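Local coordinates for stage II sporulation protein SA (Bacillus subtilis, PDB 3O6Q), which acts as the toxin of a type II toxin-antitoxin system, here through its predicted cytoplasmic part, killing the cell unless the antitoxin SpoIISB neutralises it, at residues I38-G43 with S143-V148; S44-A49 with E116-V121; A67-Y72 with Y120-T125. All coordinates share one frame; numbering follows the deposited sequence.

Contact 1: residues I38-G43 with S143-V148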
loop_
_atom_site.group_PDB
_atom_site.type_symbol
_atom_site.label_atom_id
_atom_site.label_comp_id
_atom_site.label_asym_id
_atom_site.label_seq_id
_atom_site.Cartn_x
_atom_site.Cartn_y
_atom_site.Cartn_z
ATOM N N ILE A 38 -0.159 16.262 -0.489
ATOM C CA ILE A 38 -0.802 16.116 0.809
ATOM C C ILE A 38 -0.931 17.488 1.480
ATOM O O ILE A 38 0.036 18.272 1.530
ATOM C CB ILE A 38 -0.050 15.189 1.716
ATOM C CG1 ILE A 38 0.099 13.807 1.071
ATOM C CG2 ILE A 38 -0.830 15.034 2.996
ATOM C CD1 ILE A 38 0.464 12.675 2.093
ATOM N N HIS A 39 -2.138 17.785 1.947
ATOM C CA HIS A 39 -2.434 18.998 2.713
ATOM C C HIS A 39 -2.359 18.668 4.209
ATOM O O HIS A 39 -3.192 17.929 4.734
ATOM C CB HIS A 39 -3.839 19.481 2.365
ATOM C CG HIS A 39 -4.022 19.851 0.922
ATOM N ND1 HIS A 39 -4.379 21.123 0.521
ATOM C CD2 HIS A 39 -3.909 19.120 -0.213
ATOM C CE1 HIS A 39 -4.486 21.156 -0.797
ATOM N NE2 HIS A 39 -4.195 19.955 -1.268
ATOM N N VAL A 40 -1.364 19.214 4.906
ATOM C CA VAL A 40 -1.132 18.877 6.331
ATOM C C VAL A 40 -1.604 19.954 7.307
ATOM O O VAL A 40 -1.087 21.056 7.310
ATOM C CB VAL A 40 0.338 18.577 6.596
ATOM C CG1 VAL A 40 0.568 18.338 8.054
ATOM C CG2 VAL A 40 0.755 17.360 5.748
ATOM N N TYR A 41 -2.605 19.600 8.117
ATOM C CA TYR A 41 -3.195 20.473 9.143
ATOM C C TYR A 41 -2.600 20.095 10.484
ATOM O O TYR A 41 -2.557 18.913 10.837
ATOM C CB TYR A 41 -4.718 20.280 9.225
ATOM C CG TYR A 41 -5.500 20.705 8.003
ATOM C CD1 TYR A 41 -6.457 21.692 8.089
ATOM C CD2 TYR A 41 -5.272 20.140 6.768
ATOM C CE1 TYR A 41 -7.176 22.098 6.975
ATOM C CE2 TYR A 41 -5.974 20.548 5.641
ATOM C CZ TYR A 41 -6.921 21.519 5.760
ATOM O OH TYR A 41 -7.632 21.912 4.668
ATOM N N TYR A 42 -2.138 21.101 11.215
ATOM C CA TYR A 42 -1.582 20.922 12.566
ATOM C C TYR A 42 -1.944 22.132 13.440
ATOM O O TYR A 42 -2.504 23.126 12.962
ATOM C CB TYR A 42 -0.058 20.766 12.495
ATOM C CG TYR A 42 0.595 22.046 12.018
ATOM C CD1 TYR A 42 0.872 23.076 12.924
ATOM C CD2 TYR A 42 0.873 22.264 10.670
ATOM C CE1 TYR A 42 1.438 24.286 12.511
ATOM C CE2 TYR A 42 1.437 23.466 10.241
ATOM C CZ TYR A 42 1.718 24.474 11.167
ATOM O OH TYR A 42 2.275 25.664 10.755
ATOM N N GLY A 43 -1.592 22.051 14.718
ATOM C CA GLY A 43 -1.830 23.138 15.675
ATOM C C GLY A 43 -2.691 22.726 16.843
ATOM O O GLY A 43 -2.738 23.406 17.846
ATOM N N SER A 143 -0.391 6.936 8.837
ATOM C CA SER A 143 1.041 6.911 9.174
ATOM C C SER A 143 1.835 7.879 8.331
ATOM O O SER A 143 2.664 8.612 8.862
ATOM C CB SER A 143 1.617 5.493 9.077
ATOM O OG SER A 143 1.040 4.673 10.091
ATOM N N ILE A 144 1.547 7.933 7.036
ATOM C CA ILE A 144 2.180 8.907 6.169
ATOM C C ILE A 144 1.861 10.320 6.616
ATOM O O ILE A 144 2.723 11.174 6.629
ATOM C CB ILE A 144 1.738 8.735 4.723
ATOM C CG1 ILE A 144 2.215 7.365 4.194
ATOM C CG2 ILE A 144 2.266 9.901 3.866
ATOM C CD1 ILE A 144 1.340 6.791 3.088
ATOM N N TYR A 145 0.632 10.570 7.030
ATOM C CA TYR A 145 0.283 11.895 7.556
ATOM C C TYR A 145 1.176 12.301 8.709
ATOM O O TYR A 145 1.734 13.413 8.718
ATOM C CB TYR A 145 -1.177 11.946 7.984
ATOM C CG TYR A 145 -1.711 13.328 8.290
ATOM C CD1 TYR A 145 -2.226 14.143 7.280
ATOM C CD2 TYR A 145 -1.744 13.814 9.598
ATOM C CE1 TYR A 145 -2.746 15.396 7.564
ATOM C CE2 TYR A 145 -2.274 15.052 9.880
ATOM C CZ TYR A 145 -2.766 15.832 8.847
ATOM O OH TYR A 145 -3.219 17.079 9.157
ATOM N N ASP A 146 1.359 11.398 9.666
ATOM C CA ASP A 146 2.174 11.725 10.845
ATOM C C ASP A 146 3.620 11.990 10.444
ATOM O O ASP A 146 4.254 12.924 10.942
ATOM C CB ASP A 146 2.141 10.589 11.826
ATOM C CG ASP A 146 2.663 11.002 13.193
ATOM O OD1 ASP A 146 3.838 11.433 13.303
ATOM O OD2 ASP A 146 1.895 10.919 14.178
ATOM N N LEU A 147 4.128 11.179 9.518
ATOM C CA LEU A 147 5.525 11.291 9.092
ATOM C C LEU A 147 5.822 12.569 8.325
ATOM O O LEU A 147 6.953 13.005 8.285
ATOM C CB LEU A 147 5.910 10.109 8.216
ATOM C CG LEU A 147 6.054 8.813 8.997
ATOM C CD1 LEU A 147 6.064 7.640 8.014
ATOM C CD2 LEU A 147 7.291 8.855 9.880
ATOM N N VAL A 148 4.803 13.149 7.714
ATOM C CA VAL A 148 4.959 14.335 6.940
ATOM C C VAL A 148 4.964 15.598 7.825
ATOM O O VAL A 148 5.415 16.652 7.381
ATOM C CB VAL A 148 3.886 14.391 5.864
ATOM C CG1 VAL A 148 3.556 15.809 5.535
ATOM C CG2 VAL A 148 4.358 13.613 4.632
#

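Contact 2: residues S44-A49 with E116-V121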
loop_
_atom_site.group_PDB
_atom_site.type_symbol
_atom_site.label_atom_id
_atom_site.label_comp_id
_atom_site.label_asym_id
_atom_site.label_seq_id
_atom_site.Cartn_x
_atom_site.Cartn_y
_atom_site.Cartn_z
ATOM N N SER A 44 -3.367 21.601 16.717
ATOM C CA SER A 44 -4.258 21.123 17.747
ATOM C C SER A 44 -4.777 19.756 17.338
ATOM O O SER A 44 -4.577 19.321 16.213
ATOM C CB SER A 44 -5.441 22.075 17.915
ATOM O OG SER A 44 -6.241 22.072 16.750
ATOM N N ILE A 45 -5.484 19.115 18.258
ATOM C CA ILE A 45 -6.075 17.821 18.005
ATOM C C ILE A 45 -7.100 17.915 16.859
ATOM O O ILE A 45 -7.092 17.084 15.949
ATOM C CB ILE A 45 -6.680 17.242 19.290
ATOM C CG1 ILE A 45 -5.572 16.950 20.304
ATOM C CG2 ILE A 45 -7.410 15.905 19.009
ATOM C CD1 ILE A 45 -6.084 16.803 21.772
ATOM N N ASP A 46 -7.938 18.951 16.875
ATOM C CA ASP A 46 -8.954 19.150 15.825
ATOM C C ASP A 46 -8.369 19.425 14.429
ATOM O O ASP A 46 -8.911 18.929 13.439
ATOM C CB ASP A 46 -9.938 20.261 16.208
ATOM C CG ASP A 46 -10.800 19.903 17.426
ATOM O OD1 ASP A 46 -11.073 18.688 17.654
ATOM O OD2 ASP A 46 -11.220 20.849 18.140
ATOM N N ALA A 47 -7.282 20.191 14.333
ATOM C CA ALA A 47 -6.638 20.411 13.038
ATOM C C ALA A 47 -6.117 19.084 12.511
ATOM O O ALA A 47 -6.365 18.711 11.349
ATOM C CB ALA A 47 -5.515 21.406 13.134
ATOM N N TYR A 48 -5.367 18.387 13.358
ATOM C CA TYR A 48 -4.858 17.076 13.019
ATOM C C TYR A 48 -6.002 16.184 12.553
ATOM O O TYR A 48 -5.897 15.544 11.521
ATOM C CB TYR A 48 -4.146 16.446 14.229
ATOM C CG TYR A 48 -3.210 15.301 13.884
ATOM C CD1 TYR A 48 -1.827 15.494 13.843
ATOM C CD2 TYR A 48 -3.695 14.044 13.574
ATOM C CE1 TYR A 48 -0.930 14.447 13.511
ATOM C CE2 TYR A 48 -2.815 13.002 13.237
ATOM C CZ TYR A 48 -1.428 13.211 13.216
ATOM O OH TYR A 48 -0.541 12.180 12.894
ATOM N N ALA A 49 -7.084 16.112 13.320
ATOM C CA ALA A 49 -8.186 15.192 12.952
ATOM C C ALA A 49 -8.809 15.585 11.602
ATOM O O ALA A 49 -9.153 14.718 10.812
ATOM C CB ALA A 49 -9.243 15.084 14.044
ATOM N N GLU A 116 -3.499 11.867 20.192
ATOM C CA GLU A 116 -3.103 12.267 21.529
ATOM C C GLU A 116 -3.995 11.635 22.607
ATOM O O GLU A 116 -3.818 10.462 22.912
ATOM C CB GLU A 116 -3.007 13.799 21.626
ATOM C CG GLU A 116 -1.769 14.327 20.912
ATOM C CD GLU A 116 -1.723 15.838 20.837
ATOM O OE1 GLU A 116 -2.142 16.498 21.822
ATOM O OE2 GLU A 116 -1.262 16.371 19.796
ATOM N N THR A 117 -4.953 12.382 23.151
ATOM C CA THR A 117 -5.837 11.861 24.179
ATOM C C THR A 117 -7.256 11.598 23.643
ATOM O O THR A 117 -8.131 11.163 24.391
ATOM C CB THR A 117 -5.945 12.848 25.384
ATOM O OG1 THR A 117 -6.388 14.124 24.908
ATOM C CG2 THR A 117 -4.604 13.009 26.125
ATOM N N GLN A 118 -7.494 11.874 22.360
ATOM C CA GLN A 118 -8.845 11.874 21.826
ATOM C C GLN A 118 -9.125 10.643 20.994
ATOM O O GLN A 118 -8.305 10.250 20.164
ATOM C CB GLN A 118 -9.104 13.145 21.017
ATOM C CG GLN A 118 -9.422 14.357 21.910
ATOM C CD GLN A 118 -10.240 15.438 21.193
ATOM O OE1 GLN A 118 -10.440 15.406 19.962
ATOM N NE2 GLN A 118 -10.696 16.420 21.970
ATOM N N ASN A 119 -10.292 10.048 21.230
ATOM C CA ASN A 119 -10.716 8.826 20.556
ATOM C C ASN A 119 -11.582 9.094 19.359
ATOM O O ASN A 119 -12.481 9.916 19.391
ATOM C CB ASN A 119 -11.453 7.901 21.521
ATOM C CG ASN A 119 -10.516 7.335 22.602
ATOM O OD1 ASN A 119 -9.304 7.284 22.429
ATOM N ND2 ASN A 119 -11.079 6.958 23.727
ATOM N N TYR A 120 -11.297 8.354 18.304
ATOM C CA TYR A 120 -12.039 8.423 17.080
ATOM C C TYR A 120 -12.202 7.010 16.529
ATOM O O TYR A 120 -11.658 6.040 17.086
ATOM C CB TYR A 120 -11.281 9.272 16.032
ATOM C CG TYR A 120 -11.059 10.723 16.391
ATOM C CD1 TYR A 120 -11.919 11.693 15.920
ATOM C CD2 TYR A 120 -9.980 11.126 17.173
ATOM C CE1 TYR A 120 -11.736 13.025 16.220
ATOM C CE2 TYR A 120 -9.778 12.483 17.488
ATOM C CZ TYR A 120 -10.672 13.430 16.998
ATOM O OH TYR A 120 -10.542 14.786 17.258
ATOM N N VAL A 121 -12.973 6.906 15.445
ATOM C CA VAL A 121 -13.106 5.667 14.720
ATOM C C VAL A 121 -13.070 6.024 13.252
ATOM O O VAL A 121 -13.797 6.878 12.817
ATOM C CB VAL A 121 -14.407 4.917 15.119
ATOM C CG1 VAL A 121 -14.672 3.760 14.201
ATOM C CG2 VAL A 121 -14.296 4.412 16.526
#

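Contact 3: residues A67-Y72 with Y120-T125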
loop_
_atom_site.group_PDB
_atom_site.type_symbol
_atom_site.label_atom_id
_atom_site.label_comp_id
_atom_site.label_asym_id
_atom_site.label_seq_id
_atom_site.Cartn_x
_atom_site.Cartn_y
_atom_site.Cartn_z
ATOM N N ALA A 67 -14.825 6.919 3.286
ATOM C CA ALA A 67 -14.050 6.954 4.524
ATOM C C ALA A 67 -14.402 8.226 5.305
ATOM O O ALA A 67 -14.679 9.280 4.715
ATOM C CB ALA A 67 -12.585 6.890 4.236
ATOM N N SER A 68 -14.406 8.104 6.633
ATOM C CA SER A 68 -14.709 9.206 7.543
ATOM C C SER A 68 -13.932 8.996 8.828
ATOM O O SER A 68 -13.537 7.881 9.142
ATOM C CB SER A 68 -16.178 9.245 7.901
ATOM O OG SER A 68 -16.997 9.255 6.763
ATOM N N LEU A 69 -13.735 10.090 9.550
ATOM C CA LEU A 69 -13.122 10.100 10.854
ATOM C C LEU A 69 -14.203 10.540 11.816
ATOM O O LEU A 69 -14.712 11.649 11.710
ATOM C CB LEU A 69 -11.954 11.079 10.886
ATOM C CG LEU A 69 -11.103 10.960 12.171
ATOM C CD1 LEU A 69 -10.660 9.533 12.401
ATOM C CD2 LEU A 69 -9.873 11.829 12.147
ATOM N N CYS A 70 -14.587 9.655 12.731
ATOM C CA CYS A 70 -15.733 9.898 13.575
ATOM C C CYS A 70 -15.280 10.036 15.018
ATOM O O CYS A 70 -14.448 9.265 15.487
ATOM C CB CYS A 70 -16.744 8.752 13.424
ATOM S SG CYS A 70 -17.469 8.595 11.794
ATOM N N HIS A 71 -15.817 11.036 15.713
ATOM C CA HIS A 71 -15.549 11.184 17.129
ATOM C C HIS A 71 -16.045 9.919 17.805
ATOM O O HIS A 71 -17.043 9.339 17.384
ATOM C CB HIS A 71 -16.250 12.426 17.695
ATOM C CG HIS A 71 -15.600 13.724 17.302
ATOM N ND1 HIS A 71 -14.515 14.249 17.975
ATOM C CD2 HIS A 71 -15.880 14.599 16.299
ATOM C CE1 HIS A 71 -14.153 15.387 17.401
ATOM N NE2 HIS A 71 -14.959 15.617 16.378
ATOM N N TYR A 72 -15.324 9.468 18.816
ATOM C CA TYR A 72 -15.726 8.299 19.569
ATOM C C TYR A 72 -15.403 8.519 21.054
ATOM O O TYR A 72 -14.785 7.678 21.709
ATOM C CB TYR A 72 -15.056 7.046 18.992
ATOM C CG TYR A 72 -15.698 5.765 19.488
ATOM C CD1 TYR A 72 -16.867 5.278 18.919
ATOM C CD2 TYR A 72 -15.149 5.057 20.536
ATOM C CE1 TYR A 72 -17.479 4.128 19.395
ATOM C CE2 TYR A 72 -15.745 3.903 21.008
ATOM C CZ TYR A 72 -16.913 3.439 20.438
ATOM O OH TYR A 72 -17.513 2.292 20.940
ATOM N N TYR A 120 -11.297 8.354 18.304
ATOM C CA TYR A 120 -12.039 8.423 17.080
ATOM C C TYR A 120 -12.202 7.010 16.529
ATOM O O TYR A 120 -11.658 6.040 17.086
ATOM C CB TYR A 120 -11.281 9.272 16.032
ATOM C CG TYR A 120 -11.059 10.723 16.391
ATOM C CD1 TYR A 120 -11.919 11.693 15.920
ATOM C CD2 TYR A 120 -9.980 11.126 17.173
ATOM C CE1 TYR A 120 -11.736 13.025 16.220
ATOM C CE2 TYR A 120 -9.778 12.483 17.488
ATOM C CZ TYR A 120 -10.672 13.430 16.998
ATOM O OH TYR A 120 -10.542 14.786 17.258
ATOM N N VAL A 121 -12.973 6.906 15.445
ATOM C CA VAL A 121 -13.106 5.667 14.720
ATOM C C VAL A 121 -13.070 6.024 13.252
ATOM O O VAL A 121 -13.797 6.878 12.817
ATOM C CB VAL A 121 -14.407 4.917 15.119
ATOM C CG1 VAL A 121 -14.672 3.760 14.201
ATOM C CG2 VAL A 121 -14.296 4.412 16.526
ATOM N N ILE A 122 -12.148 5.436 12.515
ATOM C CA ILE A 122 -12.130 5.572 11.083
ATOM C C ILE A 122 -13.199 4.621 10.528
ATOM O O ILE A 122 -13.052 3.404 10.618
ATOM C CB ILE A 122 -10.748 5.201 10.497
ATOM C CG1 ILE A 122 -9.639 6.112 11.016
ATOM C CG2 ILE A 122 -10.764 5.326 8.959
ATOM C CD1 ILE A 122 -8.257 5.429 10.963
ATOM N N LYS A 123 -14.261 5.183 9.960
ATOM C CA LYS A 123 -15.307 4.420 9.303
ATOM C C LYS A 123 -15.052 4.247 7.824
ATOM O O LYS A 123 -15.034 5.228 7.099
ATOM C CB LYS A 123 -16.635 5.142 9.469
ATOM C CG LYS A 123 -17.867 4.415 8.917
ATOM C CD LYS A 123 -19.134 5.139 9.329
ATOM C CE LYS A 123 -20.379 4.535 8.688
ATOM N NZ LYS A 123 -21.641 5.344 8.914
ATOM N N LEU A 124 -14.896 2.999 7.382
ATOM C CA LEU A 124 -14.865 2.641 5.950
ATOM C C LEU A 124 -16.073 1.800 5.528
ATOM O O LEU A 124 -16.281 0.688 6.047
ATOM C CB LEU A 124 -13.627 1.825 5.625
ATOM C CG LEU A 124 -12.269 2.372 6.098
ATOM C CD1 LEU A 124 -11.209 1.384 5.705
ATOM C CD2 LEU A 124 -11.969 3.779 5.560
ATOM N N THR A 125 -16.850 2.305 4.570
ATOM C CA THR A 125 -17.955 1.549 3.979
ATOM C C THR A 125 -17.879 1.542 2.454
ATOM O O THR A 125 -17.192 2.361 1.854
ATOM C CB THR A 125 -19.318 2.151 4.319
ATOM O OG1 THR A 125 -19.409 3.425 3.681
ATOM C CG2 THR A 125 -19.501 2.262 5.831
#

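Contact 1: residues I38-G43 with S143-V148
Tyr145 reaches from helix 132-148 to the backbone of strand 38-42 and makes the polar part of this contact. Its OH donates to Tyr41 O at 2.6 Å. The donor lies in the carbonyl plane, on a lone pair of that oxygen, at a C=O...donor angle of 119°. Tyr41 N is also close, 2.8 Å from Tyr145 OH. The reach comes from chi1 of Tyr145 (-169°): CG stands opposite the backbone N, and the ring extends off the helix across the gap to the strand. One edge of the ring then runs along the strand, with CE1 3.8 Å from His39 O.

The strand and the helix approach to 9.3 Å between their axes, at a crossing angle of -69°. Strand 38-42 pairs in an antiparallel ladder with a strand of another protein chain, probably the antitoxin, so the sheet runs across that interface. The helix also packs on a second copy of this protein, where Ile144 meets Ile144 and Leu147 meets Val148 of the second subunit, and Asp146 and Leu147 hydrogen-bond to a chain of another protein.

The remaining contacts are apolar. Val40 turns one methyl to each of two partners: CG1 lies 4.2 Å from Tyr145 CZ, while CG2 comes to 3.2 Å from Val148 CG1, a spacing so short that its exact value is doubtful. Further back on the strand, Ile38 CD1 touches Ile144 CG2 at 3.8 Å, the two side chains crossing at about a right angle. The Tyr145 ring is also held from within the chain, by a T-shaped stack with Tyr48 and by packing on Ile52 and Leu55 of helix 45-61.

Contact 2: residues S44-A49 with E116-V121
The first turn of helix 45-61 lies beside the connecting end of the beta-hairpin formed by strands 108-115 and 118-125, with Ile45 wedged among Glu116, Gln118 and Tyr120. Ile45 meets each neighbour with a different branch. CG2 lies against the end of Gln118, 3.2 Å from OE1, and also approaches the edge of the Tyr120 ring near its plane, 3.8 Å from OH. CG1 runs past the carboxylate of Glu116 at 3.8 Å from OE1, and CD1 reaches toward Thr117 OG1. With chi1 at -66° Ile45 holds CG2 opposite its backbone N, turned to the strand.

One turn on, Ala49 CB approaches Tyr120 obliquely, 3.5 Å from OH and 3.7 Å from CZ. The helix and strand axes run nearly parallel, 19° apart and 10.9 Å at closest, so residues one helical turn apart meet successive parts of the same strand. This is helix-on-sheet packing at the N-terminal end of the helix, which Ser44 caps: as the N-cap residue, its OG accepts from Ala47 N at 3.2 Å, with an N-H...O angle of 165°.

On the strand, Gln118 and Tyr120 are two residues apart and on the same side, which lets Tyr120 OH donate a weak bond to Gln118 OE1 at 2.8 Å. That bond links the two groups bordering Ile45 CG2, so the methyl lies on an amide oxygen that also takes this weak bond. Ala49 and Tyr120 both also pack on Ile115 of strand 108-115 and on Leu69 of strand 66-71.

Contact 3: residues A67-Y72 with Y120-T125
Strand segments 67-71 and 120-125 run antiparallel, their axes 155° apart and 4.5 Å at closest. Two hydrogen-bonded pairs, Ser68 with Lys123 and Cys70 with Val121, supply four backbone bonds, the shortest being Val121 N to Cys70 O at 2.8 Å. Leu69 with Ile122 lies between them, and Ala67 with Leu124 and His71 with Tyr120 flank them as further non-hydrogen-bonded pairs. CA-H...O contacts add to the ladder, as from Ile122 CA to Ser68 O at 3.3 Å.

The face carrying Ala67, Leu69, Ile122 and Leu124 is apolar and lies under helices 45-61 and 132-148. Leu69 bends CD1 across to the partner strand, 3.8 Å from Ile122 CG1 and 3.7 Å from Tyr120 CB; its chi1 of -170° puts CG beside its own carbonyl carbon, leaning over that strand. Ala67 CB meets Leu124 CD2 at 3.4 Å.

On the face with Cys70 and Val121, the Tyr72 ring approaches Val121 obliquely, Tyr72 CG lying 3.5 Å from Val121 CG2, and Leu81 of helix 75-82 packs on both residues. Tyr72 OH finds its partner in Asp96.

His71 and Tyr120 leave the backbone in diverging directions. The two side chains nevertheless lie alongside each other and point the same way: Tyr120 CE1 sits over one face of the imidazole, offset toward its rim and 3.5 Å from His71 ND1, with the planes 38° apart.

Strand 66-71 is outermost in the sheet of this chain, and Cys70 SG is joined by a disulfide to the chain of another protein, probably the antitoxin. The chemistry implies that in this structure the strand is held both by the four backbone bonds between 67-72 and 120-125 and by this covalent link.

Overall arrangement
After the long N-terminal helix 7-35, the chain enters strand 38-42, whose contact 1 with helix 132-148 closes the widest loop, almost to the C terminus. Contacts 2 and 3 both fall within that loop. Contact 2 brings the start of helix 45-61 to strand 118-125; contact 3 then pairs strand 66-71 with the same strand. They end on a common piece, sharing Tyr120 and Val121, and their centres are 12 Å apart. A probable hydrogen bond from Tyr48 to Asp146 joins contacts 1 and 2, whereas contacts 1 and 3 stay about 8 Å apart at their nearest atoms. Helix 45-61 touches both the sheet and helix 132-148, which also meet directly.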